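Local coordinates for phosphoribosylaminoimidazole-succinocarboxamide synthase (Pyrococcus horikoshii, PDB 4O83), which catalyses the ATP-dependent ligation of L-aspartate to carboxyaminoimidazole ribonucleotide, giving SAICAR in de novo purine biosynthesis, at residues K175-K180 with L188-S193; A50-I55 with E226-I231. One frame throughout, in Å; residues are numbered along the deposited sequence.

Contact 1 of 2, residues K175-K180 with L188-S193. With AMP (adenosine monophosphate), chain L.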
loop_
_atom_site.group_PDB
_atom_site.type_symbol
_atom_site.label_atom_id
_atom_site.label_comp_id
_atom_site.label_asym_id
_atom_site.label_seq_id
_atom_site.Cartn_x
_atom_site.Cartn_y
_atom_site.Cartn_z
ATOM N N LYS A 175 -10.674 8.643 -10.719
ATOM C CA LYS A 175 -10.898 8.307 -12.109
ATOM C C LYS A 175 -9.595 8.485 -12.866
ATOM O O LYS A 175 -8.907 9.493 -12.682
ATOM C CB LYS A 175 -11.994 9.203 -12.702
ATOM C CG LYS A 175 -12.387 8.923 -14.167
ATOM C CD LYS A 175 -11.576 9.731 -15.193
ATOM C CE LYS A 175 -11.792 11.244 -15.056
ATOM N NZ LYS A 175 -10.852 12.000 -15.927
ATOM N N LEU A 176 -9.287 7.517 -13.728
ATOM C CA LEU A 176 -8.090 7.530 -14.572
ATOM C C LEU A 176 -8.486 7.365 -16.026
ATOM O O LEU A 176 -9.535 6.766 -16.329
ATOM C CB LEU A 176 -7.148 6.381 -14.202
ATOM C CG LEU A 176 -6.544 6.348 -12.802
ATOM C CD1 LEU A 176 -5.619 5.148 -12.656
ATOM C CD2 LEU A 176 -5.795 7.671 -12.537
ATOM N N GLU A 177 -7.647 7.907 -16.907
ATOM C CA GLU A 177 -7.762 7.691 -18.337
ATOM C C GLU A 177 -6.411 7.251 -18.896
ATOM O O GLU A 177 -5.344 7.618 -18.357
ATOM C CB GLU A 177 -8.261 8.956 -19.057
ATOM C CG GLU A 177 -9.515 9.536 -18.413
ATOM C CD GLU A 177 -10.198 10.633 -19.213
ATOM O OE1 GLU A 177 -9.867 10.845 -20.401
ATOM O OE2 GLU A 177 -11.105 11.268 -18.643
ATOM N N PHE A 178 -6.484 6.474 -19.980
ATOM C CA PHE A 178 -5.329 5.863 -20.605
ATOM C C PHE A 178 -5.378 6.048 -22.115
ATOM O O PHE A 178 -6.453 6.218 -22.709
ATOM C CB PHE A 178 -5.277 4.350 -20.291
ATOM C CG PHE A 178 -5.085 4.030 -18.831
ATOM C CD1 PHE A 178 -3.803 3.879 -18.302
ATOM C CD2 PHE A 178 -6.179 3.885 -17.981
ATOM C CE1 PHE A 178 -3.617 3.577 -16.965
ATOM C CE2 PHE A 178 -5.997 3.575 -16.630
ATOM C CZ PHE A 178 -4.715 3.432 -16.128
ATOM N N GLY A 179 -4.202 6.001 -22.721
ATOM C CA GLY A 179 -4.064 5.916 -24.168
ATOM C C GLY A 179 -2.831 5.144 -24.623
ATOM O O GLY A 179 -2.027 4.663 -23.801
ATOM N N LYS A 180 -2.680 5.038 -25.942
ATOM C CA LYS A 180 -1.572 4.303 -26.540
ATOM C C LYS A 180 -0.569 5.291 -27.109
ATOM O O LYS A 180 -0.953 6.211 -27.841
ATOM C CB LYS A 180 -2.085 3.393 -27.665
ATOM C CG LYS A 180 -2.556 2.016 -27.231
ATOM C CD LYS A 180 -3.427 1.375 -28.307
ATOM C CE LYS A 180 -4.877 1.842 -28.204
ATOM N NZ LYS A 180 -5.580 1.892 -29.523
ATOM N N LEU A 188 -0.696 6.193 -18.846
ATOM C CA LEU A 188 -1.638 6.960 -18.017
ATOM C C LEU A 188 -1.706 8.424 -18.461
ATOM O O LEU A 188 -0.682 9.064 -18.692
ATOM C CB LEU A 188 -1.264 6.848 -16.534
ATOM C CG LEU A 188 -2.143 7.576 -15.508
ATOM C CD1 LEU A 188 -3.551 6.989 -15.470
ATOM C CD2 LEU A 188 -1.489 7.521 -14.132
ATOM N N ALA A 189 -2.920 8.946 -18.580
ATOM C CA ALA A 189 -3.143 10.242 -19.195
ATOM C C ALA A 189 -4.006 11.180 -18.346
ATOM O O ALA A 189 -4.150 10.991 -17.137
ATOM C CB ALA A 189 -3.785 10.043 -20.561
ATOM N N ASP A 190 -4.569 12.189 -19.011
ATOM C CA ASP A 190 -5.478 13.174 -18.413
ATOM C C ASP A 190 -4.889 13.878 -17.183
ATOM O O ASP A 190 -3.763 14.344 -17.227
ATOM C CB ASP A 190 -6.836 12.530 -18.104
ATOM C CG ASP A 190 -7.944 13.535 -18.027
ATOM O OD1 ASP A 190 -8.577 13.650 -16.964
ATOM O OD2 ASP A 190 -8.189 14.215 -19.029
ATOM N N GLU A 191 -5.655 13.965 -16.095
ATOM C CA GLU A 191 -5.195 14.646 -14.876
ATOM C C GLU A 191 -5.360 13.769 -13.644
ATOM O O GLU A 191 -6.095 12.788 -13.666
ATOM C CB GLU A 191 -5.942 15.974 -14.675
ATOM C CG GLU A 191 -7.400 15.777 -14.297
ATOM C CD GLU A 191 -8.172 17.061 -14.164
ATOM O OE1 GLU A 191 -7.920 17.816 -13.201
ATOM O OE2 GLU A 191 -9.048 17.292 -15.021
ATOM N N ILE A 192 -4.652 14.119 -12.573
ATOM C CA ILE A 192 -4.917 13.534 -11.262
ATOM C C ILE A 192 -4.997 14.694 -10.263
ATOM O O ILE A 192 -3.974 15.270 -9.855
ATOM C CB ILE A 192 -3.853 12.495 -10.853
ATOM C CG1 ILE A 192 -3.730 11.385 -11.906
ATOM C CG2 ILE A 192 -4.184 11.887 -9.496
ATOM C CD1 ILE A 192 -2.510 10.525 -11.731
ATOM N N SER A 193 -6.225 15.053 -9.904
ATOM C CA SER A 193 -6.455 16.209 -9.044
ATOM C C SER A 193 -7.719 16.047 -8.204
ATOM O O SER A 193 -8.449 15.064 -8.372
ATOM C CB SER A 193 -6.508 17.498 -9.887
ATOM O OG SER A 193 -7.688 17.567 -10.675
HETATM P P AMP L . -11.521 17.696 -20.674
HETATM O O1P AMP L . -12.698 16.811 -21.059
HETATM O O2P AMP L . -11.432 18.036 -19.207
HETATM O O3P AMP L . -11.353 18.893 -21.580
HETATM O "O5'" AMP L . -10.220 16.758 -20.896
HETATM C "C5'" AMP L . -9.261 16.949 -21.936
HETATM C "C4'" AMP L . -9.417 15.886 -23.022
HETATM O "O4'" AMP L . -8.145 15.444 -23.517
HETATM C "C3'" AMP L . -10.136 14.639 -22.530
HETATM O "O3'" AMP L . -10.965 14.199 -23.606
HETATM C "C2'" AMP L . -9.027 13.634 -22.310
HETATM O "O2'" AMP L . -9.504 12.303 -22.502
HETATM C "C1'" AMP L . -8.033 14.019 -23.394
HETATM N N9 AMP L . -6.634 13.694 -23.047
HETATM C C8 AMP L . -6.095 13.708 -21.820
HETATM N N7 AMP L . -4.788 13.391 -21.860
HETATM C C5 AMP L . -4.458 13.181 -23.151
HETATM C C6 AMP L . -3.241 12.810 -23.916
HETATM N N6 AMP L . -2.069 12.596 -23.299
HETATM N N1 AMP L . -3.337 12.687 -25.258
HETATM C C2 AMP L . -4.497 12.895 -25.909
HETATM N N3 AMP L . -5.637 13.229 -25.281
HETATM C C4 AMP L . -5.688 13.380 -23.932
HETATM O O HOH W 1 -8.438 11.541 -14.490
HETATM O O HOH W 2 -5.789 9.627 -15.509
#
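The carboxylates of Glu177 and Asp190 lie stacked, their planes 2° apart, with Glu177 OE2 3.9 Å from Asp190 OD1. Lys175 probably eases the closeness of the two like charges: crossing Asp190 at roughly a right angle, its NZ forms salt bridges with both, 2.8 Å to Glu177 OE2 and 3.0 Å to Asp190 OD1. The lysine can do so because its chain folds at chi2 (-91°) and chi3, and NZ meets OE2 on the anti side, out of the carboxylate plane. Lys122 adds a second positive partner to OE2. The other oxygen, Glu177 OE1, accepts the ribose hydroxyl O2' of AMP at 2.6 Å, while Asp190 N donates to N7 of the adenine. Here a short antiparallel ladder, closed by Ala189 N to Glu177 O (2.8 Å), gives way to a loop, and its end lines the pocket that holds AMP, consistent with the ATP site of SAICAR synthetases. A glutamine in place of Glu177 would probably leave Lys175 and Lys122 without the negative charge they share. On the opposite face of the ladder, Leu188 and Phe178 form a non-hydrogen-bonded pair. Leu188 CD1 makes a CH-pi contact over one face of the Phe178 ring, displaced toward the rim and 4.1 Å from the centroid, and also touches Leu176 CD2 at 3.8 Å. Water 2 links Glu177 N with Ala189 O.

Contact 2 of 2, residues A50-I55 with E226-I231. With CD (cadmium ion), chain H.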
loop_
_atom_site.group_PDB
_atom_site.type_symbol
_atom_site.label_atom_id
_atom_site.label_comp_id
_atom_site.label_asym_id
_atom_site.label_seq_id
_atom_site.Cartn_x
_atom_site.Cartn_y
_atom_site.Cartn_z
ATOM N N ALA A 50 -3.185 21.781 -11.770
ATOM C CA ALA A 50 -1.979 21.552 -12.559
ATOM C C ALA A 50 -0.837 21.069 -11.669
ATOM O O ALA A 50 -0.198 20.056 -11.960
ATOM C CB ALA A 50 -1.580 22.817 -13.299
ATOM N N GLN A 51 -0.623 21.776 -10.564
ATOM C CA GLN A 51 0.466 21.483 -9.640
ATOM C C GLN A 51 0.268 20.127 -8.948
ATOM O O GLN A 51 1.218 19.366 -8.795
ATOM C CB GLN A 51 0.626 22.610 -8.613
ATOM C CG GLN A 51 1.072 23.940 -9.211
ATOM C CD GLN A 51 2.440 23.845 -9.861
ATOM O OE1 GLN A 51 3.406 23.404 -9.232
ATOM N NE2 GLN A 51 2.527 24.236 -11.130
ATOM N N LEU A 52 -0.966 19.810 -8.577
ATOM C CA LEU A 52 -1.235 18.502 -7.990
ATOM C C LEU A 52 -1.030 17.383 -9.025
ATOM O O LEU A 52 -0.416 16.352 -8.717
ATOM C CB LEU A 52 -2.618 18.455 -7.303
ATOM C CG LEU A 52 -2.672 19.280 -6.003
ATOM C CD1 LEU A 52 -4.093 19.521 -5.517
ATOM C CD2 LEU A 52 -1.818 18.681 -4.899
ATOM N N SER A 53 -1.501 17.601 -10.253
ATOM C CA SER A 53 -1.224 16.663 -11.354
ATOM C C SER A 53 0.269 16.427 -11.552
ATOM O O SER A 53 0.691 15.274 -11.681
ATOM C CB SER A 53 -1.841 17.124 -12.672
ATOM O OG SER A 53 -3.212 16.863 -12.721
ATOM N N VAL A 54 1.071 17.505 -11.544
ATOM C CA VAL A 54 2.532 17.355 -11.631
ATOM C C VAL A 54 3.056 16.486 -10.491
ATOM O O VAL A 54 3.808 15.539 -10.722
ATOM C CB VAL A 54 3.297 18.707 -11.654
ATOM C CG1 VAL A 54 4.806 18.483 -11.601
ATOM C CG2 VAL A 54 2.945 19.511 -12.893
ATOM N N ILE A 55 2.681 16.816 -9.260
ATOM C CA ILE A 55 3.156 16.064 -8.102
ATOM C C ILE A 55 2.835 14.586 -8.285
ATOM O O ILE A 55 3.717 13.737 -8.173
ATOM C CB ILE A 55 2.533 16.580 -6.782
ATOM C CG1 ILE A 55 3.114 17.950 -6.420
ATOM C CG2 ILE A 55 2.800 15.610 -5.638
ATOM C CD1 ILE A 55 2.163 18.841 -5.642
ATOM N N GLU A 226 -5.768 22.977 1.168
ATOM C CA GLU A 226 -5.495 21.964 2.193
ATOM C C GLU A 226 -4.692 20.769 1.656
ATOM O O GLU A 226 -3.644 20.432 2.209
ATOM C CB GLU A 226 -6.794 21.488 2.850
ATOM C CG GLU A 226 -6.607 20.579 4.057
ATOM C CD GLU A 226 -5.777 21.220 5.154
ATOM O OE1 GLU A 226 -4.993 20.496 5.804
ATOM O OE2 GLU A 226 -5.891 22.451 5.370
ATOM N N ILE A 227 -5.188 20.148 0.582
ATOM C CA ILE A 227 -4.493 19.043 -0.100
ATOM C C ILE A 227 -3.052 19.433 -0.443
ATOM O O ILE A 227 -2.097 18.738 -0.065
ATOM C CB ILE A 227 -5.259 18.583 -1.378
ATOM C CG1 ILE A 227 -6.635 17.991 -1.021
ATOM C CG2 ILE A 227 -4.427 17.613 -2.224
ATOM C CD1 ILE A 227 -6.595 16.668 -0.264
ATOM N N TYR A 228 -2.910 20.557 -1.141
ATOM C CA TYR A 228 -1.605 21.045 -1.582
ATOM C C TYR A 228 -0.639 21.236 -0.414
ATOM O O TYR A 228 0.502 20.762 -0.450
ATOM C CB TYR A 228 -1.751 22.346 -2.367
ATOM C CG TYR A 228 -0.449 22.815 -2.969
ATOM C CD1 TYR A 228 0.412 23.650 -2.251
ATOM C CD2 TYR A 228 -0.066 22.411 -4.246
ATOM C CE1 TYR A 228 1.618 24.069 -2.787
ATOM C CE2 TYR A 228 1.140 22.821 -4.792
ATOM C CZ TYR A 228 1.978 23.649 -4.053
ATOM O OH TYR A 228 3.162 24.065 -4.596
ATOM N N GLU A 229 -1.116 21.927 0.617
ATOM C CA GLU A 229 -0.318 22.215 1.801
ATOM C C GLU A 229 0.135 20.942 2.520
ATOM O O GLU A 229 1.298 20.834 2.907
ATOM C CB GLU A 229 -1.080 23.158 2.750
ATOM C CG GLU A 229 -0.502 23.263 4.154
ATOM C CD GLU A 229 -0.926 24.534 4.879
ATOM O OE1 GLU A 229 -2.144 24.763 5.065
ATOM O OE2 GLU A 229 -0.024 25.304 5.276
ATOM N N ARG A 230 -0.779 19.982 2.696
ATOM C CA ARG A 230 -0.424 18.716 3.331
ATOM C C ARG A 230 0.625 17.927 2.555
ATOM O O ARG A 230 1.508 17.303 3.157
ATOM C CB ARG A 230 -1.645 17.838 3.530
ATOM C CG ARG A 230 -2.688 18.446 4.431
ATOM C CD ARG A 230 -3.384 17.338 5.168
ATOM N NE ARG A 230 -4.627 17.775 5.767
ATOM C CZ ARG A 230 -5.490 16.953 6.351
ATOM N NH1 ARG A 230 -5.227 15.653 6.417
ATOM N NH2 ARG A 230 -6.612 17.427 6.870
ATOM N N ILE A 231 0.517 17.951 1.230
ATOM C CA ILE A 231 1.477 17.263 0.361
ATOM C C ILE A 231 2.851 17.932 0.312
ATOM O O ILE A 231 3.879 17.254 0.428
ATOM C CB ILE A 231 0.902 17.077 -1.060
ATOM C CG1 ILE A 231 -0.176 15.995 -1.030
ATOM C CG2 ILE A 231 1.992 16.704 -2.057
ATOM C CD1 ILE A 231 -1.071 15.979 -2.249
HETATM CD CD CD H . -3.976 22.098 7.336
#
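Leu52 enters the groove between Ile227 and Ile231 where two helices, 45-62 and 220-232, pack through apolar side chains, their short segments running 38° apart with axes 10.8 Å from each other. Both leucine methyls touch Ile227 CG2, CD1 at 3.8 Å with the side chains crossing at about a right angle, while CD2 also reaches Ile231 CD1 and lies near Tyr228 CD2. One turn on, Ile55 fills the next hollow, between Ile231 and Tyr228: its CG2 touches Ile231 CG2 at 3.8 Å, and its CD1 comes within 4.2 Å of Tyr228 CE2. The tyrosine is the bump offered in return. With CG anti to the backbone N (chi1 -174°), its ring swings across to helix 45-62, where CE2 lies 3.9 Å from Gln51 CB; Trp47 meets the same ring. Gln51 takes part through its CB, while its NE2 is hydrogen-bonded to Gly75 O. Tyr163 of helix 143-165 touches both Ile55 and Ile231. On another side of helix 220-232, both Glu226 oxygens bind a cadmium ion, OE1 at 2.4 Å and OE2 at 2.8 Å, and OE1 accepts a nearly straight, salt-bridging hydrogen bond from Arg230 NE, 171° at the hydrogen, through its anti lone pair.

Overall arrangement
Contact 1 touches the nucleotide directly; contact 2, its centre about 17 Å from that of contact 1, does not, and joins two helices instead. Along the chain the first is nested inside the loop closed by the second. Helix 45-62 connects them physically: while Leu52 and Ile55 serve contact 2, the neighbouring Ser53 turns to contact 1, its OG lying 3.1 Å from Ile192 N in a probable hydrogen bond and packing against Glu191 CB. AMP is also hydrogen-bonded to Lys13, His68, Glu81 and Leu83. Helix 143-165 gives a second connection, with Val156 against Leu176 and Leu164 against Ile231.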